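Side-chain contact in PCF11 protein (Saccharomyces cerevisiae, PDB 1SZ9), which recognises the carboxy-terminal domain of RNA polymerase II through its CTD-interacting domain and probably acts in 3'-end processing of mRNA: residues K10-I15 with D46-R51. Sequence-based numbering, arbitrary orientation.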
loop_
_atom_site.group_PDB
_atom_site.type_symbol
_atom_site.label_atom_id
_atom_site.label_comp_id
_atom_site.label_asym_id
_atom_site.label_seq_id
_atom_site.Cartn_x
_atom_site.Cartn_y
_atom_site.Cartn_z
ATOM N N LYS A 10 17.957 0.284 5.640
ATOM C CA LYS A 10 18.570 -0.510 4.573
ATOM C C LYS A 10 18.046 -1.936 4.612
ATOM O O LYS A 10 17.853 -2.574 3.584
ATOM C CB LYS A 10 20.094 -0.519 4.700
ATOM C CG LYS A 10 20.750 0.744 4.192
ATOM C CD LYS A 10 22.263 0.669 4.308
ATOM C CE LYS A 10 22.919 1.896 3.697
ATOM N NZ LYS A 10 24.404 1.829 3.843
ATOM N N ASP A 11 17.819 -2.428 5.818
ATOM C CA ASP A 11 17.310 -3.771 6.010
ATOM C C ASP A 11 15.877 -3.831 5.460
ATOM O O ASP A 11 15.492 -4.823 4.826
ATOM C CB ASP A 11 17.365 -4.105 7.510
ATOM C CG ASP A 11 16.818 -5.485 7.842
ATOM O OD1 ASP A 11 17.225 -6.488 7.213
ATOM O OD2 ASP A 11 15.980 -5.571 8.766
ATOM N N PHE A 12 15.100 -2.767 5.682
ATOM C CA PHE A 12 13.707 -2.712 5.192
ATOM C C PHE A 12 13.742 -2.752 3.665
ATOM O O PHE A 12 13.035 -3.547 3.043
ATOM C CB PHE A 12 13.003 -1.416 5.654
ATOM C CG PHE A 12 11.507 -1.402 5.422
ATOM C CD1 PHE A 12 10.627 -1.942 6.364
ATOM C CD2 PHE A 12 10.974 -0.830 4.271
ATOM C CE1 PHE A 12 9.235 -1.904 6.165
ATOM C CE2 PHE A 12 9.577 -0.794 4.064
ATOM C CZ PHE A 12 8.716 -1.333 5.021
ATOM N N ASN A 13 14.572 -1.900 3.068
ATOM C CA ASN A 13 14.687 -1.848 1.605
ATOM C C ASN A 13 15.139 -3.180 1.014
ATOM O O ASN A 13 14.608 -3.641 0.010
ATOM C CB ASN A 13 15.684 -0.767 1.162
ATOM C CG ASN A 13 15.099 0.633 1.205
ATOM O OD1 ASN A 13 14.124 0.930 0.521
ATOM N ND2 ASN A 13 15.701 1.505 2.000
ATOM N N SER A 14 16.134 -3.790 1.646
ATOM C CA SER A 14 16.685 -5.057 1.182
ATOM C C SER A 14 15.623 -6.152 1.116
ATOM O O SER A 14 15.550 -6.929 0.157
ATOM C CB SER A 14 17.830 -5.466 2.115
ATOM O OG SER A 14 18.280 -6.777 1.840
ATOM N N ILE A 15 14.804 -6.220 2.154
ATOM C CA ILE A 15 13.739 -7.200 2.203
ATOM C C ILE A 15 12.682 -6.864 1.135
ATOM O O ILE A 15 12.216 -7.734 0.401
ATOM C CB ILE A 15 13.112 -7.213 3.609
ATOM C CG1 ILE A 15 14.147 -7.753 4.607
ATOM C CG2 ILE A 15 11.827 -8.040 3.612
ATOM C CD1 ILE A 15 13.727 -7.651 6.064
ATOM N N ASP A 46 8.277 5.971 2.175
ATOM C CA ASP A 46 8.913 6.339 0.913
ATOM C C ASP A 46 9.478 5.140 0.183
ATOM O O ASP A 46 9.428 5.073 -1.035
ATOM C CB ASP A 46 10.001 7.381 1.136
ATOM C CG ASP A 46 9.427 8.743 1.480
ATOM O OD1 ASP A 46 8.257 9.022 1.102
ATOM O OD2 ASP A 46 10.150 9.534 2.113
ATOM N N ALA A 47 10.005 4.183 0.932
ATOM C CA ALA A 47 10.547 2.974 0.330
ATOM C C ALA A 47 9.419 2.204 -0.393
ATOM O O ALA A 47 9.589 1.751 -1.521
ATOM C CB ALA A 47 11.169 2.103 1.406
ATOM N N ILE A 48 8.264 2.066 0.257
ATOM C CA ILE A 48 7.157 1.350 -0.356
ATOM C C ILE A 48 6.570 2.105 -1.551
ATOM O O ILE A 48 6.309 1.499 -2.579
ATOM C CB ILE A 48 6.060 1.034 0.692
ATOM C CG1 ILE A 48 6.581 -0.048 1.637
ATOM C CG2 ILE A 48 4.782 0.500 0.019
ATOM C CD1 ILE A 48 5.656 -0.357 2.762
ATOM N N GLU A 49 6.370 3.415 -1.423
ATOM C CA GLU A 49 5.817 4.197 -2.535
ATOM C C GLU A 49 6.788 4.187 -3.709
ATOM O O GLU A 49 6.372 4.100 -4.867
ATOM C CB GLU A 49 5.515 5.644 -2.117
ATOM C CG GLU A 49 4.505 5.749 -0.969
ATOM C CD GLU A 49 3.859 7.124 -0.844
ATOM O OE1 GLU A 49 4.454 8.114 -1.308
ATOM O OE2 GLU A 49 2.748 7.222 -0.271
ATOM N N SER A 50 8.082 4.263 -3.397
ATOM C CA SER A 50 9.112 4.235 -4.428
ATOM C C SER A 50 9.047 2.897 -5.167
ATOM O O SER A 50 9.054 2.868 -6.403
ATOM C CB SER A 50 10.504 4.445 -3.799
ATOM O OG SER A 50 11.518 4.295 -4.771
ATOM N N ARG A 51 8.977 1.790 -4.420
ATOM C CA ARG A 51 8.879 0.470 -5.056
ATOM C C ARG A 51 7.629 0.374 -5.945
ATOM O O ARG A 51 7.702 -0.082 -7.087
ATOM C CB ARG A 51 8.869 -0.675 -4.014
ATOM C CG ARG A 51 8.270 -1.970 -4.581
ATOM C CD ARG A 51 9.019 -3.284 -4.320
ATOM N NE ARG A 51 10.276 -3.374 -5.044
ATOM C CZ ARG A 51 10.694 -4.427 -5.748
ATOM N NH1 ARG A 51 9.965 -5.538 -5.859
ATOM N NH2 ARG A 51 11.875 -4.362 -6.347
#
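Phe12 and Ala47 are the main partners where helix 3-16 packs against helix 41-54. The two short segments run nearly parallel, at 27°, with their axes 10.4 Å apart. Asn13 and Ala47 are the nearest backbone pair, 6.5 Å from CA to CA.

Phe12 reaches across with the edge of its ring. With CG anti to the backbone N (chi1 -169°), the ring extends from helix 3-16 so that its CD2–CE2–CZ edge meets Ala47 and Ile48. CD2 of Phe12 comes to 4.1 Å from CB of Ala47. Further along the same edge, CE2 of Phe12 is 3.9 Å from CG1 of Ile48, an atom lying in the ring plane. CZ of Phe12 meets the end of the same branch, CD1 of Ile48, also at 3.9 Å. The ring also stacks with Phe44, one turn before Ile48 on helix 41-54. Ile48 packs in addition on Leu67 and Ile70 of helix 57-73.

Asn13 flanks the Ala47 methyl. Its OD1 lies 3.3 Å from CB of Ala47, a van der Waals contact with a carbon.

Neither hydrogen bond nor salt bridge links the two segments. The contact is van der Waals packing, mostly of hydrocarbon groups, with the Asn13 carbonyl oxygen at its margin. The Ala47 methyl meets the Phe12 edge and Asn13 OD1 where the backbones are nearest. The buried Phe12 ring also touches Leu30 of helix 24-36, so it joins helix 3-16 to both neighbours in the all-helical, ARM-like CTD-interacting domain.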